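Local coordinates for protein threonine phosphate decarboxylase-like enzyme (Sulfurospirillum multivorans, PDB 6OUX) that decarboxylates L-serine O-phosphate to ethanolamine O-phosphate with pyridoxal phosphate, supplying the precursor of the nucleotide-loop linkage in norcobamide, at residues A[353-356]-A[357-361]; A[178-181]-A[182-185]; A[11-14]-A[15-19]. All blocks are in the same frame, centred on the assembly; numbering follows the deposited sequence.

Overall arrangement
Along the chain the contacts come in the order contact 3, contact 2, contact 1. Each is local and complete before the next begins, so none nests or crosses. Contact 3 spans turns of helix 11-19 near the N terminus. Contact 2 closes a tight loop between strand 173-177 of the seven-stranded sheet and helix 189-198. Contact 1 closes the turn that follows strand 352-356 of the five-stranded sheet. Contact 1 lies between the others in space and touches both. Met357 SD packs on Pro182 CB at 3.4 Å, which joins the two loops near the substrate site. Tyr353 CE1 packs on Phe17 CZ, which ties strand 352-356 to helix 11-19. Contacts 2 and 3 do not touch.

Contact 1 (A[353-356]-A[357-361]); sequences YVRT and MADKI
Arg355 and Asp359 meet through a bend in one chain and the first torsion of the other. Arg355 has CG anti to its own N, then folds at chi2 (53°), which carries the guanidinium along the chain toward the turn. Asp359 holds CG between its N and its carbonyl carbon (chi1 62°), which turns the carboxylate back toward the edge of the guanidinium. The arginine grips end-on with two nitrogens. NH1 lies 2.8 Å from Asp359 OD1, in the guanidinium plane and nearly straight. NH2 reaches the syn lone pair of Asp359 OD2 at 3.0 Å. The two flat groups are twisted 34° apart. NH1 also donates to Thr356 O at 2.7 Å, which pins the guanidinium to the backbone next door. A second lock is an ST turn, in which Ala358 N donates to Thr356 OG1 at 3.0 Å. It leads into a type I turn from Met357 to Lys360, closed by the bond from Lys360 N to Met357 O. Met357 CE rests 3.4 Å from Thr356 O. Lys360 passes CE near Arg355 NH2, but its ammonium bonds to the carbonyls of Phe131 and Ala24. Arg355 NH2 has a further partner in Gly25 O. Arg355 binds O-phospho-L-serine. The salt bridge, with the bonds to Thr356 O and Gly25 O, is consistent with a guanidinium held in a set orientation for the substrate. Second-shell Asp359 probably balances part of its charge.

Contact 2 (A[178-181]-A[182-185]); sequences NPNN and PNGA
Asn180 is clasped by Asn183, Gly184 and Ala185, and this clasp is the tight part of the loop. Its N donates to Ala185 O at 2.9 Å in a nearly straight bond. Its O takes a weak bond from Gly184 N at 2.8 Å, bent to 121°. The same O lies 3.0 Å from Gly184 CA, so the glycine backbone sits hard against the carbonyl. The positive phi of Gly184 (92°) suits a residue without a side chain and turns the chain back. The amides of Asn180 and Asn183 form a third link. Asn180 ND2 reaches Asn183 OD1 at 3.0 Å, in the plane of the acceptor's carbonyl but tilted out of its own amide plane. The two amides are turned 68° against each other. Asn183 OD1 reaches Asn180 ND2 because Asn183 CG stands between its own N and carbonyl carbon. Asn180 ND2 also donates to Pro129 O, so two acceptors hold this buried amide. Pro179 packs closely too. Its CA makes a CA-H...O contact with Ala185 O at 3.4 Å, and Pro179 CB lies 3.6 Å from Gly184 O. The peptide bond before Pro179 is cis, which bends the chain as it leaves strand 173-177.

The looser side is the methyl of Ala185. It points away from 178-181, and the residue is partly exposed.

Asn181 binds O-phospho-L-serine, and its O accepts a bond from Arg369, another substrate-binding residue. The Asn-Pro-rich loop at the end of a central strand, with an asparagine facing the active site, is characteristic of the aminotransferase class I and II fold.

Contact 3 (A[11-14]-A[15-19]); sequences TQFT and KAFHA
Phe17 lies one helical turn after Phe13, and its side chain can be followed outward from the backbone. CB points toward 11-14 and sits 3.2 Å from Phe13 O. It is also 4.0 Å from Phe13 CE1, approaching that ring obliquely. Beyond CB the side chain turns away, with CG anti to the backbone N (chi1 172°). CG and CD1 still meet Phe13 CE1, CD1 at 4.1 Å. Thr14 O lies at the edge of the Phe17 ring, near its plane. At the tip, Phe17 CZ reaches beyond the helix to Tyr353 CE1, 4.2 Å away. The two phenylalanine planes are only 18° apart, but the rings are slid past each other with centroids 5.8 Å apart. They barely overlap; the side chains cross at a slant and meet through CE1 of Phe13 and CB of Phe17. Phe13 finds its stacking partner in Phe38.

The backbone beneath is regular. Lys15 N bonds to Thr11 O and Phe17 N to Phe13 O, and the same spacing links Ala16 to Gln12. The bond from His18 N to Thr14 O is straight at 3.0 Å. Thr14 O also lies over one face of the His18 ring. Elsewhere Thr11 and Lys15 run alongside each other, with Thr11 CG2 3.9 Å from Lys15 CE. Thr14 OG1 bonds to Asn10 O and to Ser344 OG of helix 339-350.

Phe13 and Phe17 press on helix 339-350 and on Phe38, while Gln12 and Lys15 are exposed. The i to i+4 pair lies on the covered side of the helix, the pattern of an amphipathic surface helix, here helix 11-19 laid against helix 339-350.

Contact 1 (A[353-356]-A[357-361])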
loop_
_atom_site.group_PDB
_atom_site.type_symbol
_atom_site.label_atom_id
_atom_site.label_comp_id
_atom_site.label_asym_id
_atom_site.label_seq_id
_atom_site.Cartn_x
_atom_site.Cartn_y
_atom_site.Cartn_z
ATOM N N TYR A 353 -15.031 -4.285 22.845
ATOM C CA TYR A 353 -15.462 -3.370 21.734
ATOM C C TYR A 353 -16.173 -4.111 20.593
ATOM O O TYR A 353 -15.621 -5.078 20.057
ATOM C CB TYR A 353 -14.262 -2.669 21.134
ATOM C CG TYR A 353 -14.530 -1.380 20.426
ATOM C CD1 TYR A 353 -15.776 -0.733 20.488
ATOM C CD2 TYR A 353 -13.523 -0.772 19.728
ATOM C CE1 TYR A 353 -15.999 0.469 19.821
ATOM C CE2 TYR A 353 -13.752 0.431 19.079
ATOM C CZ TYR A 353 -14.986 1.049 19.147
ATOM O OH TYR A 353 -15.205 2.254 18.498
ATOM N N VAL A 354 -17.396 -3.693 20.274
ATOM C CA VAL A 354 -18.150 -4.245 19.136
ATOM C C VAL A 354 -18.614 -3.070 18.265
ATOM O O VAL A 354 -18.483 -1.909 18.670
ATOM C CB VAL A 354 -19.324 -5.166 19.550
ATOM C CG1 VAL A 354 -18.853 -6.248 20.482
ATOM C CG2 VAL A 354 -20.514 -4.411 20.172
ATOM N N ARG A 355 -19.080 -3.365 17.053
ATOM C CA ARG A 355 -19.294 -2.352 16.009
ATOM C C ARG A 355 -20.796 -2.083 15.912
ATOM O O ARG A 355 -21.629 -3.006 15.717
ATOM C CB ARG A 355 -18.632 -2.836 14.661
ATOM C CG ARG A 355 -18.700 -1.935 13.405
ATOM C CD ARG A 355 -18.168 -0.576 13.768
ATOM N NE ARG A 355 -17.900 0.344 12.668
ATOM C CZ ARG A 355 -18.816 1.063 12.010
ATOM N NH1 ARG A 355 -20.120 0.881 12.220
ATOM N NH2 ARG A 355 -18.404 1.935 11.088
ATOM N N THR A 356 -21.174 -0.831 16.084
ATOM C CA THR A 356 -22.563 -0.455 15.784
ATOM C C THR A 356 -22.951 -0.649 14.306
ATOM O O THR A 356 -22.127 -0.451 13.377
ATOM C CB THR A 356 -22.868 1.002 16.161
ATOM O OG1 THR A 356 -24.266 1.214 16.029
ATOM C CG2 THR A 356 -22.145 2.015 15.290
ATOM N N MET A 357 -24.237 -0.955 14.086
ATOM C CA MET A 357 -24.801 -0.896 12.706
ATOM C C MET A 357 -25.606 0.355 12.393
ATOM O O MET A 357 -26.031 0.548 11.233
ATOM C CB MET A 357 -25.629 -2.121 12.415
ATOM C CG MET A 357 -24.715 -3.337 12.432
ATOM S SD MET A 357 -23.717 -3.821 11.016
ATOM C CE MET A 357 -22.175 -3.065 11.247
ATOM N N ALA A 358 -25.632 1.296 13.348
ATOM C CA ALA A 358 -26.410 2.550 13.214
ATOM C C ALA A 358 -26.038 3.363 11.972
ATOM O O ALA A 358 -26.873 4.019 11.391
ATOM C CB ALA A 358 -26.226 3.412 14.475
ATOM N N ASP A 359 -24.797 3.296 11.531
ATOM C CA ASP A 359 -24.380 4.083 10.372
ATOM C C ASP A 359 -24.442 3.336 9.030
ATOM O O ASP A 359 -23.849 3.777 8.054
ATOM C CB ASP A 359 -22.952 4.580 10.588
ATOM C CG ASP A 359 -21.918 3.433 10.734
ATOM O OD1 ASP A 359 -22.293 2.257 10.994
ATOM O OD2 ASP A 359 -20.716 3.729 10.601
ATOM N N LYS A 360 -25.061 2.173 8.998
ATOM C CA LYS A 360 -25.072 1.358 7.785
ATOM C C LYS A 360 -26.444 1.377 7.272
ATOM O O LYS A 360 -27.329 0.852 7.930
ATOM C CB LYS A 360 -24.614 -0.068 8.080
ATOM C CG LYS A 360 -23.153 -0.154 8.512
ATOM C CD LYS A 360 -22.216 0.607 7.562
ATOM C CE LYS A 360 -20.790 0.579 8.112
ATOM N NZ LYS A 360 -19.884 1.227 7.123
ATOM N N ILE A 361 -26.646 1.982 6.094
ATOM C CA ILE A 361 -28.008 2.203 5.580
ATOM C C ILE A 361 -28.562 0.884 5.139
ATOM O O ILE A 361 -27.863 0.068 4.576
ATOM C CB ILE A 361 -28.095 3.284 4.466
ATOM C CG1 ILE A 361 -27.606 4.657 4.988
ATOM C CG2 ILE A 361 -29.534 3.411 3.923
ATOM C CD1 ILE A 361 -28.121 5.086 6.372
#

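Contact 2 (A[178-181]-A[182-185])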
loop_
_atom_site.group_PDB
_atom_site.type_symbol
_atom_site.label_atom_id
_atom_site.label_comp_id
_atom_site.label_asym_id
_atom_site.label_seq_id
_atom_site.Cartn_x
_atom_site.Cartn_y
_atom_site.Cartn_z
ATOM N N ASN A 178 -19.969 -12.178 -1.182
ATOM C CA ASN A 178 -20.489 -13.508 -0.866
ATOM C C ASN A 178 -19.402 -14.322 -0.144
ATOM O O ASN A 178 -18.403 -14.668 -0.753
ATOM C CB ASN A 178 -20.965 -14.216 -2.119
ATOM C CG ASN A 178 -21.797 -15.412 -1.811
ATOM O OD1 ASN A 178 -22.685 -15.355 -0.942
ATOM N ND2 ASN A 178 -21.505 -16.514 -2.464
ATOM N N PRO A 179 -19.547 -14.571 1.170
ATOM C CA PRO A 179 -20.618 -14.100 2.062
ATOM C C PRO A 179 -20.715 -12.594 2.205
ATOM O O PRO A 179 -19.716 -11.897 2.161
ATOM C CB PRO A 179 -20.257 -14.758 3.454
ATOM C CG PRO A 179 -19.313 -15.904 3.130
ATOM C CD PRO A 179 -18.549 -15.377 1.908
ATOM N N ASN A 180 -21.908 -12.068 2.451
ATOM C CA ASN A 180 -22.096 -10.577 2.661
ATOM C C ASN A 180 -21.585 -10.084 4.082
ATOM O O ASN A 180 -21.575 -10.830 5.007
ATOM C CB ASN A 180 -23.560 -10.190 2.469
ATOM C CG ASN A 180 -23.774 -8.720 2.092
ATOM O OD1 ASN A 180 -22.946 -8.098 1.438
ATOM N ND2 ASN A 180 -24.890 -8.131 2.584
ATOM N N ASN A 181 -21.273 -8.797 4.222
ATOM C CA ASN A 181 -20.305 -8.180 5.194
ATOM C C ASN A 181 -20.631 -7.316 6.436
ATOM O O ASN A 181 -19.549 -6.832 7.164
ATOM C CB ASN A 181 -19.678 -7.197 4.366
ATOM C CG ASN A 181 -20.768 -6.466 3.627
ATOM O OD1 ASN A 181 -21.896 -6.283 4.200
ATOM N ND2 ASN A 181 -20.565 -6.281 2.316
ATOM N N PRO A 182 -22.000 -6.983 6.637
ATOM C CA PRO A 182 -22.152 -7.161 8.018
ATOM C C PRO A 182 -23.121 -8.308 8.419
ATOM O O PRO A 182 -23.000 -8.757 9.531
ATOM C CB PRO A 182 -22.698 -5.784 8.470
ATOM C CG PRO A 182 -23.744 -5.512 7.398
ATOM C CD PRO A 182 -23.136 -6.157 6.146
ATOM N N ASN A 183 -24.021 -8.811 7.590
ATOM C CA ASN A 183 -24.879 -9.902 8.076
ATOM C C ASN A 183 -24.314 -11.333 7.945
ATOM O O ASN A 183 -24.601 -12.182 8.757
ATOM C CB ASN A 183 -26.255 -9.823 7.497
ATOM C CG ASN A 183 -26.226 -9.944 5.993
ATOM O OD1 ASN A 183 -25.689 -9.057 5.303
ATOM N ND2 ASN A 183 -26.712 -11.045 5.498
ATOM N N GLY A 184 -23.505 -11.590 6.940
ATOM C CA GLY A 184 -22.776 -12.863 6.781
ATOM C C GLY A 184 -23.431 -13.931 5.968
ATOM O O GLY A 184 -22.924 -15.012 5.879
ATOM N N ALA A 185 -24.605 -13.662 5.396
ATOM C CA ALA A 185 -25.314 -14.694 4.706
ATOM C C ALA A 185 -24.564 -15.040 3.392
ATOM O O ALA A 185 -23.917 -14.185 2.792
ATOM C CB ALA A 185 -26.717 -14.271 4.420
#

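Contact 3 (A[11-14]-A[15-19])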
loop_
_atom_site.group_PDB
_atom_site.type_symbol
_atom_site.label_atom_id
_atom_site.label_comp_id
_atom_site.label_asym_id
_atom_site.label_seq_id
_atom_site.Cartn_x
_atom_site.Cartn_y
_atom_site.Cartn_z
ATOM N N THR A 11 -24.370 7.211 30.807
ATOM C CA THR A 11 -24.818 8.238 29.914
ATOM C C THR A 11 -23.675 9.224 29.581
ATOM O O THR A 11 -23.469 9.584 28.406
ATOM C CB THR A 11 -26.078 8.994 30.495
ATOM O OG1 THR A 11 -27.215 8.115 30.602
ATOM C CG2 THR A 11 -26.476 10.139 29.645
ATOM N N GLN A 12 -22.953 9.637 30.609
ATOM C CA GLN A 12 -21.841 10.608 30.458
ATOM C C GLN A 12 -20.819 10.040 29.488
ATOM O O GLN A 12 -20.460 10.653 28.483
ATOM C CB GLN A 12 -21.207 10.954 31.815
ATOM C CG GLN A 12 -20.182 12.095 31.682
ATOM C CD GLN A 12 -19.544 12.536 33.010
ATOM O OE1 GLN A 12 -19.749 11.957 34.086
ATOM N NE2 GLN A 12 -18.788 13.595 32.924
ATOM N N PHE A 13 -20.424 8.812 29.743
ATOM C CA PHE A 13 -19.549 8.108 28.812
ATOM C C PHE A 13 -20.147 8.013 27.397
ATOM O O PHE A 13 -19.524 8.387 26.388
ATOM C CB PHE A 13 -19.243 6.727 29.352
ATOM C CG PHE A 13 -18.380 5.905 28.439
ATOM C CD1 PHE A 13 -18.953 5.134 27.379
ATOM C CD2 PHE A 13 -16.996 5.907 28.587
ATOM C CE1 PHE A 13 -18.161 4.402 26.543
ATOM C CE2 PHE A 13 -16.215 5.155 27.731
ATOM C CZ PHE A 13 -16.795 4.394 26.731
ATOM N N THR A 14 -21.374 7.516 27.308
ATOM C CA THR A 14 -22.033 7.399 25.978
ATOM C C THR A 14 -22.060 8.679 25.203
ATOM O O THR A 14 -21.786 8.707 23.971
ATOM C CB THR A 14 -23.467 6.937 26.132
ATOM O OG1 THR A 14 -23.493 5.729 26.876
ATOM C CG2 THR A 14 -24.145 6.777 24.765
ATOM N N LYS A 15 -22.399 9.778 25.883
ATOM C CA LYS A 15 -22.434 11.057 25.176
ATOM C C LYS A 15 -21.079 11.474 24.667
ATOM O O LYS A 15 -20.965 11.921 23.506
ATOM C CB LYS A 15 -23.058 12.182 26.040
ATOM C CG LYS A 15 -24.574 12.052 26.122
ATOM C CD LYS A 15 -25.147 13.331 26.691
ATOM C CE LYS A 15 -26.584 13.160 27.171
ATOM N NZ LYS A 15 -27.218 14.492 27.023
ATOM N N ALA A 16 -20.041 11.364 25.515
ATOM C CA ALA A 16 -18.674 11.725 25.087
ATOM C C ALA A 16 -18.242 10.799 23.946
ATOM O O ALA A 16 -17.649 11.225 22.943
ATOM C CB ALA A 16 -17.721 11.582 26.266
ATOM N N PHE A 17 -18.558 9.519 24.095
ATOM C CA PHE A 17 -18.175 8.506 23.078
ATOM C C PHE A 17 -18.737 8.857 21.650
ATOM O O PHE A 17 -17.995 8.920 20.656
ATOM C CB PHE A 17 -18.597 7.135 23.641
ATOM C CG PHE A 17 -18.476 5.982 22.684
ATOM C CD1 PHE A 17 -17.294 5.254 22.593
ATOM C CD2 PHE A 17 -19.565 5.583 21.911
ATOM C CE1 PHE A 17 -17.217 4.170 21.744
ATOM C CE2 PHE A 17 -19.468 4.484 21.047
ATOM C CZ PHE A 17 -18.283 3.809 20.964
ATOM N N HIS A 18 -20.024 9.186 21.579
ATOM C CA HIS A 18 -20.619 9.794 20.367
ATOM C C HIS A 18 -20.019 11.108 19.857
ATOM O O HIS A 18 -19.960 11.336 18.658
ATOM C CB HIS A 18 -22.103 10.018 20.571
ATOM C CG HIS A 18 -22.923 8.759 20.566
ATOM N ND1 HIS A 18 -22.455 7.544 20.102
ATOM C CD2 HIS A 18 -24.210 8.545 20.934
ATOM C CE1 HIS A 18 -23.412 6.637 20.199
ATOM N NE2 HIS A 18 -24.490 7.224 20.690
ATOM N N ALA A 19 -19.624 12.005 20.729
ATOM C CA ALA A 19 -18.965 13.248 20.271
ATOM C C ALA A 19 -17.774 12.963 19.332
ATOM O O ALA A 19 -17.441 13.794 18.473
ATOM C CB ALA A 19 -18.472 14.081 21.460
#